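Local atomic coordinates of enterotoxin type A (Staphylococcus aureus, PDB entry 1DYQ), a protein that acts, in its natural form, as a superantigen toxin, binding MHC class II and T-cell receptor molecules and thereby activating the host immune system. Residues 151-156 / 185-190; 29-34 / 212-217. The protein carries 3 engineered substitutions. All blocks are in the same frame, centred on the assembly; numbering follows the deposited sequence.

In the fold
Two contacts gather round helix 153-168, the long central helix of the chain. From the N terminus the chain first forms helix 23-32, whose last residues belong to contact 2 and wait for a partner until residues 212-217, closing a loop that spans the OB-fold range and most of the beta-grasp range. Nested within that loop, contact 1 closes a much shorter one, from the start of helix 153-168 to strand 182-188, with 28 residues between its two segments. The two do not cross, yet they touch: the amide of Gln154 packs on the ring of Tyr214. Contact 1 ties helix to sheet inside the beta-grasp domain; contact 2 joins the N-terminal helix to that domain.

Contact 1: residues 151-156 / 185-190; sequences VTVQEL and IVFHTS. With ZN (zinc ion), chain B.
In the beta-grasp core, where a helix lies across a sheet, Val153 and Leu156 from the first turn of helix 153-168 pack on Phe187 of strand 182-188. The contact illustrates how a single aromatic side chain can join the two layers. One methyl of Val153 does the main work: CG1 stands over a face of the Phe187 ring, 3.8 Å from its centroid and 17° off the ring normal, a CH-pi contact displaced toward the rim. The nearest ring atom to Val153 CG1 is Phe187 CE2, at 3.7 Å. Val153 carries this methyl anti to its own backbone N (chi1 171°), while CG2 takes the place beside that nitrogen. Leu156, one turn on, runs antiparallel alongside Phe187 and meets its ring obliquely, CB lying 3.8 Å from Phe187 CE1. The side chains of Ile220, Tyr197 and Ile227 also touch Phe187.

Where the helix starts, Thr152 is the N-cap: its OG1 accepts from Glu155 N at 3.0 Å with an N-H...O angle of 154°, satisfying an amide that has no preceding helical carbonyl. The strand uses its two faces differently. Phe187 turns inward to the helix, whereas the next residue, His188, points to the other side of the sheet and binds the zinc ion through ND1 at 2.3 Å; His226 and Asp228 are the other protein ligands. Hydrophobic core on the helix side and metal site on the outer side is the arrangement of the C-terminal beta-grasp domain in this zinc-binding superantigen.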
ATOM      1  N   VAL A 151       1.780 -12.072   2.173  1.00 11.67           N
ATOM      2  CA  VAL A 151       1.242 -10.760   2.482  1.00 12.15           C
ATOM      3  C   VAL A 151       1.348  -9.844   1.276  1.00 10.78           C
ATOM      4  O   VAL A 151       2.284  -9.931   0.489  1.00 11.30           O
ATOM      5  CB  VAL A 151       1.967 -10.137   3.684  1.00 13.57           C
ATOM      6  CG1 VAL A 151       3.459  -9.909   3.369  1.00 13.71           C
ATOM      7  CG2 VAL A 151       1.322  -8.857   4.149  1.00 12.58           C
ATOM      8  N   THR A 152       0.370  -8.933   1.105  1.00 11.72           N
ATOM      9  CA  THR A 152       0.511  -7.982   0.013  1.00 10.16           C
ATOM     10  C   THR A 152       1.671  -7.003   0.374  1.00  8.59           C
ATOM     11  O   THR A 152       1.804  -6.606   1.531  1.00 11.28           O
ATOM     12  CB  THR A 152      -0.731  -7.174  -0.308  1.00  9.89           C
ATOM     13  OG1 THR A 152      -1.205  -6.374   0.733  1.00 11.81           O
ATOM     14  CG2 THR A 152      -1.849  -8.130  -0.809  1.00 10.77           C
ATOM     15  N   VAL A 153       2.356  -6.605  -0.670  1.00  9.40           N
ATOM     16  CA  VAL A 153       3.305  -5.471  -0.514  1.00 10.54           C
ATOM     17  C   VAL A 153       2.547  -4.249  -0.051  1.00 10.78           C
ATOM     18  O   VAL A 153       2.987  -3.514   0.852  1.00 11.11           O
ATOM     19  CB  VAL A 153       4.087  -5.197  -1.780  1.00 11.78           C
ATOM     20  CG1 VAL A 153       4.887  -3.882  -1.621  1.00 12.98           C
ATOM     21  CG2 VAL A 153       5.045  -6.342  -2.098  1.00 13.60           C
ATOM     22  N   GLN A 154       1.302  -4.027  -0.527  1.00  9.96           N
ATOM     23  CA  GLN A 154       0.471  -2.942  -0.057  1.00  9.49           C
ATOM     24  C   GLN A 154       0.326  -2.892   1.440  1.00 10.87           C
ATOM     25  O   GLN A 154       0.505  -1.837   2.064  1.00 10.92           O
ATOM     26  CB  GLN A 154      -0.937  -2.984  -0.746  1.00 10.88           C
ATOM     27  CG  GLN A 154      -1.892  -1.964  -0.167  1.00 10.12           C
ATOM     28  CD  GLN A 154      -3.193  -1.776  -0.992  1.00  8.67           C
ATOM     29  OE1 GLN A 154      -3.870  -0.769  -0.756  1.00  9.23           O
ATOM     30  NE2 GLN A 154      -3.489  -2.732  -1.812  1.00  9.17           N
ATOM     31  N   GLU A 155       0.035  -4.011   2.108  1.00 10.14           N
ATOM     32  CA  GLU A 155      -0.117  -4.050   3.548  1.00 10.71           C
ATOM     33  C   GLU A 155       1.155  -3.550   4.269  1.00 11.73           C
ATOM     34  O   GLU A 155       1.054  -2.849   5.247  1.00 11.30           O
ATOM     35  CB  GLU A 155      -0.502  -5.442   4.041  1.00 11.38           C
ATOM     36  CG  GLU A 155      -0.524  -5.603   5.543  1.00 11.15           C
ATOM     37  CD  GLU A 155      -1.092  -6.911   6.021  1.00 14.60           C
ATOM     38  OE1 GLU A 155      -1.838  -7.577   5.264  1.00 14.04           O
ATOM     39  OE2 GLU A 155      -0.786  -7.311   7.177  1.00 15.73           O
ATOM     40  N   LEU A 156       2.294  -3.995   3.756  1.00 11.98           N
ATOM     41  CA  LEU A 156       3.577  -3.603   4.368  1.00 10.92           C
ATOM     42  C   LEU A 156       3.928  -2.156   4.050  1.00 10.14           C
ATOM     43  O   LEU A 156       4.351  -1.427   4.981  1.00 12.48           O
ATOM     44  CB  LEU A 156       4.704  -4.495   3.835  1.00 12.46           C
ATOM     45  CG  LEU A 156       4.515  -6.005   4.072  1.00 14.19           C
ATOM     46  CD1 LEU A 156       5.694  -6.746   3.466  1.00 14.86           C
ATOM     47  CD2 LEU A 156       4.339  -6.315   5.543  1.00 16.96           C
ATOM     48  N   ILE A 185      12.197   2.585  -0.688  1.00 13.15           N
ATOM     49  CA  ILE A 185      11.807   1.494   0.214  1.00 13.34           C
ATOM     50  C   ILE A 185      11.916   0.166  -0.538  1.00 13.83           C
ATOM     51  O   ILE A 185      11.611   0.066  -1.717  1.00 13.22           O
ATOM     52  CB  ILE A 185      10.391   1.665   0.779  1.00 13.06           C
ATOM     53  CG1 ILE A 185      10.053   0.522   1.761  1.00 13.79           C
ATOM     54  CG2 ILE A 185       9.359   1.712  -0.344  1.00 15.44           C
ATOM     55  CD1 ILE A 185       8.894   0.886   2.698  1.00 13.26           C
ATOM     56  N   VAL A 186      12.540  -0.798   0.133  1.00 13.39           N
ATOM     57  CA  VAL A 186      12.780  -2.116  -0.439  1.00 12.31           C
ATOM     58  C   VAL A 186      12.207  -3.191   0.492  1.00 10.72           C
ATOM     59  O   VAL A 186      12.431  -3.231   1.688  1.00 12.59           O
ATOM     60  CB  VAL A 186      14.298  -2.364  -0.603  1.00 13.56           C
ATOM     61  CG1 VAL A 186      14.578  -3.722  -1.216  1.00 15.72           C
ATOM     62  CG2 VAL A 186      14.942  -1.262  -1.436  1.00 15.72           C
ATOM     63  N   PHE A 187      11.434  -4.087  -0.144  1.00 11.46           N
ATOM     64  CA  PHE A 187      10.820  -5.216   0.552  1.00 12.75           C
ATOM     65  C   PHE A 187      11.667  -6.456   0.229  1.00 13.97           C
ATOM     66  O   PHE A 187      11.630  -7.048  -0.814  1.00 15.29           O
ATOM     67  CB  PHE A 187       9.358  -5.379   0.057  1.00 13.28           C
ATOM     68  CG  PHE A 187       8.549  -4.116   0.318  1.00 11.26           C
ATOM     69  CD1 PHE A 187       7.961  -3.872   1.503  1.00 11.63           C
ATOM     70  CD2 PHE A 187       8.466  -3.168  -0.724  1.00 13.19           C
ATOM     71  CE1 PHE A 187       7.274  -2.681   1.766  1.00 11.93           C
ATOM     72  CE2 PHE A 187       7.795  -1.957  -0.466  1.00 11.81           C
ATOM     73  CZ  PHE A 187       7.212  -1.735   0.742  1.00 12.96           C
ATOM     74  N   HIS A 188      12.624  -6.668   1.180  1.00 13.87           N
ATOM     75  CA  HIS A 188      13.722  -7.587   0.913  1.00 14.36           C
ATOM     76  C   HIS A 188      13.415  -9.008   1.357  1.00 14.93           C
ATOM     77  O   HIS A 188      13.536  -9.361   2.510  1.00 16.31           O
ATOM     78  CB  HIS A 188      15.003  -7.098   1.609  1.00 15.74           C
ATOM     79  CG  HIS A 188      16.242  -7.725   0.998  1.00 19.08           C
ATOM     80  ND1 HIS A 188      17.464  -7.186   1.322  1.00 21.15           N
ATOM     81  CD2 HIS A 188      16.494  -8.681   0.125  1.00 18.46           C
ATOM     82  CE1 HIS A 188      18.444  -7.827   0.728  1.00 14.41           C
ATOM     83  NE2 HIS A 188      17.870  -8.764  -0.031  1.00 19.51           N
ATOM     84  N   THR A 189      13.000  -9.825   0.390  1.00 19.99           N
ATOM     85  CA  THR A 189      12.616 -11.201   0.639  1.00 23.08           C
ATOM     86  C   THR A 189      13.800 -12.157   0.571  1.00 27.23           C
ATOM     87  O   THR A 189      14.806 -11.829  -0.054  1.00 27.38           O
ATOM     88  CB  THR A 189      11.573 -11.631  -0.443  1.00 24.51           C
ATOM     89  OG1 THR A 189      12.020 -11.075  -1.706  1.00 25.72           O
ATOM     90  CG2 THR A 189      10.221 -11.030  -0.115  1.00 24.23           C
ATOM     91  N   SER A 190      13.654 -13.334   1.160  1.00 29.82           N
ATOM     92  CA  SER A 190      14.666 -14.378   1.132  1.00 35.34           C
ATOM     93  C   SER A 190      14.887 -14.865  -0.309  1.00 38.89           C
ATOM     94  O   SER A 190      16.013 -14.947  -0.781  1.00 40.16           O
ATOM     95  CB  SER A 190      14.199 -15.582   1.973  1.00 36.92           C
ATOM     96  OG  SER A 190      14.194 -15.276   3.348  1.00 39.80           O
TER
HETATM   97 ZN    ZN B 234      17.803  -5.730   3.023  1.00 15.96          ZN

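Contact 2: residues 29-34 / 212-217; sequences QIYYYN and RIYRDN
Tyr31, near the end of helix 23-32, and Tyr214, in the loop between strands 195-198 and 219-221, extend their phenols from opposing sides and meet at their oxygens. This is the tight part of a small interface: Tyr31 OH and Tyr214 OH are hydrogen-bonded at 2.8 Å. With CG opposite the carbonyl carbon about the CA-CB bond (chi1 -72°), the Tyr31 ring extends from the helix and brings OH to the loop. Tyr214 OH lies at the edge of the Tyr31 ring, in its plane, and also comes within 3.4 Å of Tyr31 CE1. Tyr31 OH, in turn, meets the Tyr214 ring obliquely. Asp157 of helix 153-168 extends the polar link through OD2, and Tyr214 OH is thus shared between the phenol of Tyr31 and this carboxylate.

Packing is looser at Ile213, an exposed residue whose CD1 stays 4.2 Å from Tyr31 OH. Its CG1 lies 3.8 Å above the plane of the neighbouring Tyr214 ring, offset toward the rim. Farther outward, the guanidinium groups of Arg212 and Arg215 lie face to face, and Arg215 forms a salt bridge with Asp73.

The side chain of Asn34 reaches back to the helix, ND2 donating to Ile30 O at 2.9 Å, while Tyr214 begins a type I turn ending at Asn217. Polar bridging between the N-terminal helix and the C-terminal half, with the long central helix beside it, fits the close two-domain architecture of the staphylococcal and streptococcal toxin family.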
ATOM      1  N   GLN A  29      -2.280  12.381   2.206  1.00 12.14           N
ATOM      2  CA  GLN A  29      -3.611  11.814   2.501  1.00 11.58           C
ATOM      3  C   GLN A  29      -3.638  10.306   2.331  1.00 10.25           C
ATOM      4  O   GLN A  29      -4.158   9.610   3.213  1.00 11.75           O
ATOM      5  CB  GLN A  29      -4.629  12.461   1.520  1.00 12.21           C
ATOM      6  CG  GLN A  29      -6.037  11.842   1.738  1.00 13.10           C
ATOM      7  CD  GLN A  29      -7.026  12.459   0.751  1.00 15.49           C
ATOM      8  OE1 GLN A  29      -6.687  12.794  -0.357  1.00 17.15           O
ATOM      9  NE2 GLN A  29      -8.273  12.617   1.218  1.00 16.17           N
ATOM     10  N   ILE A  30      -3.076   9.796   1.242  1.00 11.77           N
ATOM     11  CA  ILE A  30      -3.214   8.353   0.954  1.00 13.05           C
ATOM     12  C   ILE A  30      -2.380   7.503   1.857  1.00 12.41           C
ATOM     13  O   ILE A  30      -2.705   6.351   2.143  1.00 14.87           O
ATOM     14  CB  ILE A  30      -2.999   8.063  -0.528  1.00 17.39           C
ATOM     15  CG1 ILE A  30      -3.667   6.772  -0.998  1.00 21.68           C
ATOM     16  CG2 ILE A  30      -1.514   7.999  -0.870  1.00 16.43           C
ATOM     17  CD1 ILE A  30      -4.619   6.120  -0.075  1.00 28.82           C
ATOM     18  N   TYR A  31      -1.276   8.066   2.455  1.00 11.06           N
ATOM     19  CA  TYR A  31      -0.495   7.267   3.403  1.00  9.79           C
ATOM     20  C   TYR A  31      -0.652   7.654   4.831  1.00 11.17           C
ATOM     21  O   TYR A  31      -0.069   6.963   5.730  1.00 13.10           O
ATOM     22  CB  TYR A  31       1.022   7.365   2.995  1.00 10.91           C
ATOM     23  CG  TYR A  31       1.268   6.581   1.736  1.00  9.14           C
ATOM     24  CD1 TYR A  31       1.176   5.171   1.782  1.00 10.09           C
ATOM     25  CD2 TYR A  31       1.602   7.149   0.529  1.00  9.96           C
ATOM     26  CE1 TYR A  31       1.384   4.425   0.641  1.00 11.19           C
ATOM     27  CE2 TYR A  31       1.819   6.418  -0.604  1.00 11.13           C
ATOM     28  CZ  TYR A  31       1.690   5.031  -0.564  1.00  9.73           C
ATOM     29  OH  TYR A  31       1.930   4.276  -1.667  1.00 11.94           O
ATOM     30  N   TYR A  32      -1.419   8.670   5.210  1.00 11.61           N
ATOM     31  CA  TYR A  32      -1.544   9.091   6.588  1.00 12.20           C
ATOM     32  C   TYR A  32      -2.963   9.482   7.011  1.00 11.04           C
ATOM     33  O   TYR A  32      -3.261   9.389   8.186  1.00 14.36           O
ATOM     34  CB  TYR A  32      -0.580  10.277   6.807  1.00 14.01           C
ATOM     35  CG  TYR A  32      -0.346  10.687   8.234  1.00 16.40           C
ATOM     36  CD1 TYR A  32       0.303   9.847   9.126  1.00 17.60           C
ATOM     37  CD2 TYR A  32      -0.729  11.960   8.656  1.00 18.02           C
ATOM     38  CE1 TYR A  32       0.536  10.256  10.439  1.00 20.48           C
ATOM     39  CE2 TYR A  32      -0.499  12.366   9.966  1.00 20.24           C
ATOM     40  CZ  TYR A  32       0.111  11.503  10.836  1.00 22.17           C
ATOM     41  OH  TYR A  32       0.333  11.920  12.138  1.00 25.41           O
ATOM     42  N   TYR A  33      -3.815   9.813   6.036  1.00 12.72           N
ATOM     43  CA  TYR A  33      -5.215  10.159   6.396  1.00 13.34           C
ATOM     44  C   TYR A  33      -6.169   9.239   5.607  1.00 14.51           C
ATOM     45  O   TYR A  33      -7.311   9.621   5.321  1.00 19.26           O
ATOM     46  CB  TYR A  33      -5.511  11.599   6.040  1.00 14.33           C
ATOM     47  CG  TYR A  33      -4.709  12.654   6.774  1.00 14.48           C
ATOM     48  CD1 TYR A  33      -4.686  12.714   8.147  1.00 15.69           C
ATOM     49  CD2 TYR A  33      -3.997  13.598   6.037  1.00 15.75           C
ATOM     50  CE1 TYR A  33      -3.951  13.700   8.807  1.00 15.59           C
ATOM     51  CE2 TYR A  33      -3.290  14.609   6.688  1.00 17.64           C
ATOM     52  CZ  TYR A  33      -3.267  14.624   8.050  1.00 16.62           C
ATOM     53  OH  TYR A  33      -2.575  15.647   8.699  1.00 19.98           O
ATOM     54  N   ASN A  34      -5.749   8.030   5.364  1.00 12.28           N
ATOM     55  CA  ASN A  34      -6.505   7.089   4.538  1.00 11.95           C
ATOM     56  C   ASN A  34      -7.590   6.345   5.322  1.00 13.14           C
ATOM     57  O   ASN A  34      -7.791   6.489   6.505  1.00 16.08           O
ATOM     58  CB  ASN A  34      -5.568   6.108   3.856  1.00 12.41           C
ATOM     59  CG  ASN A  34      -4.773   5.225   4.782  1.00 12.97           C
ATOM     60  OD1 ASN A  34      -5.184   4.896   5.890  1.00 15.42           O
ATOM     61  ND2 ASN A  34      -3.599   4.743   4.328  1.00 13.50           N
ATOM     62  N   ARG A 212      -2.298   2.939  -7.884  1.00 12.12           N
ATOM     63  CA  ARG A 212      -2.403   1.931  -8.961  1.00 12.07           C
ATOM     64  C   ARG A 212      -1.214   0.997  -8.962  1.00 12.12           C
ATOM     65  O   ARG A 212      -1.301  -0.139  -9.423  1.00 12.49           O
ATOM     66  CB  ARG A 212      -2.560   2.643 -10.309  1.00 14.03           C
ATOM     67  CG  ARG A 212      -2.613   1.696 -11.486  1.00 15.81           C
ATOM     68  CD  ARG A 212      -3.083   2.451 -12.737  1.00 17.94           C
ATOM     69  NE  ARG A 212      -2.758   1.665 -13.921  1.00 16.93           N
ATOM     70  CZ  ARG A 212      -3.398   1.818 -15.086  1.00 17.53           C
ATOM     71  NH1 ARG A 212      -4.425   2.638 -15.131  1.00 16.35           N
ATOM     72  NH2 ARG A 212      -2.996   1.086 -16.099  1.00 20.39           N
ATOM     73  N   ILE A 213      -0.094   1.392  -8.322  1.00 13.06           N
ATOM     74  CA  ILE A 213       1.039   0.494  -8.169  1.00 12.81           C
ATOM     75  C   ILE A 213       0.636  -0.786  -7.434  1.00 13.00           C
ATOM     76  O   ILE A 213       1.316  -1.807  -7.597  1.00 15.54           O
ATOM     77  CB  ILE A 213       2.215   1.130  -7.397  1.00 15.54           C
ATOM     78  CG1 ILE A 213       1.770   1.786  -6.105  1.00 15.87           C
ATOM     79  CG2 ILE A 213       2.959   2.102  -8.310  1.00 18.91           C
ATOM     80  CD1 ILE A 213       2.935   2.181  -5.192  1.00 17.07           C
ATOM     81  N   TYR A 214      -0.438  -0.774  -6.646  1.00 12.24           N
ATOM     82  CA  TYR A 214      -0.861  -1.936  -5.897  1.00 11.52           C
ATOM     83  C   TYR A 214      -1.876  -2.798  -6.663  1.00 12.35           C
ATOM     84  O   TYR A 214      -2.243  -3.872  -6.188  1.00 11.71           O
ATOM     85  CB  TYR A 214      -1.453  -1.552  -4.566  1.00 11.38           C
ATOM     86  CG  TYR A 214      -0.582  -0.733  -3.627  1.00 10.82           C
ATOM     87  CD1 TYR A 214       0.802  -0.938  -3.626  1.00 12.62           C
ATOM     88  CD2 TYR A 214      -1.116   0.235  -2.833  1.00 12.01           C
ATOM     89  CE1 TYR A 214       1.587  -0.175  -2.743  1.00 10.87           C
ATOM     90  CE2 TYR A 214      -0.348   0.989  -1.945  1.00 12.30           C
ATOM     91  CZ  TYR A 214       1.037   0.741  -1.947  1.00 12.31           C
ATOM     92  OH  TYR A 214       1.786   1.573  -1.130  1.00 11.52           O
ATOM     93  N   ARG A 215      -2.241  -2.378  -7.861  1.00 12.35           N
ATOM     94  CA  ARG A 215      -3.251  -3.111  -8.644  1.00 11.89           C
ATOM     95  C   ARG A 215      -2.780  -4.429  -9.134  1.00 12.97           C
ATOM     96  O   ARG A 215      -3.594  -5.296  -9.547  1.00 12.86           O
ATOM     97  CB  ARG A 215      -3.747  -2.200  -9.785  1.00 12.13           C
ATOM     98  CG  ARG A 215      -5.117  -2.683 -10.348  1.00 13.53           C
ATOM     99  CD  ARG A 215      -5.586  -1.694 -11.422  1.00 12.67           C
ATOM    100  NE  ARG A 215      -4.921  -1.903 -12.680  1.00 13.87           N
ATOM    101  CZ  ARG A 215      -5.273  -1.365 -13.862  1.00 14.35           C
ATOM    102  NH1 ARG A 215      -6.288  -0.508 -13.890  1.00 14.27           N
ATOM    103  NH2 ARG A 215      -4.587  -1.652 -14.932  1.00 15.68           N
ATOM    104  N   ASP A 216      -1.468  -4.702  -9.158  1.00 10.82           N
ATOM    105  CA  ASP A 216      -0.977  -6.036  -9.445  1.00 13.43           C
ATOM    106  C   ASP A 216      -1.216  -7.038  -8.318  1.00 12.79           C
ATOM    107  O   ASP A 216      -0.951  -8.237  -8.491  1.00 14.69           O
ATOM    108  CB  ASP A 216       0.515  -5.964  -9.781  1.00 14.21           C
ATOM    109  CG  ASP A 216       1.410  -5.477  -8.676  1.00 19.41           C
ATOM    110  OD1 ASP A 216       1.037  -5.062  -7.577  1.00 15.13           O
ATOM    111  OD2 ASP A 216       2.675  -5.492  -8.950  1.00 23.24           O
ATOM    112  N   ASN A 217      -1.665  -6.575  -7.150  1.00 12.02           N
ATOM    113  CA  ASN A 217      -1.852  -7.426  -5.990  1.00 12.01           C
ATOM    114  C   ASN A 217      -0.623  -8.299  -5.737  1.00 13.09           C
ATOM    115  O   ASN A 217      -0.697  -9.458  -5.392  1.00 13.55           O
ATOM    116  CB  ASN A 217      -3.111  -8.319  -6.148  1.00 10.61           C
ATOM    117  CG  ASN A 217      -3.729  -8.686  -4.836  1.00 13.95           C
ATOM    118  OD1 ASN A 217      -4.732  -8.113  -4.396  1.00 16.22           O
ATOM    119  ND2 ASN A 217      -3.165  -9.642  -4.091  1.00 16.51           N
TER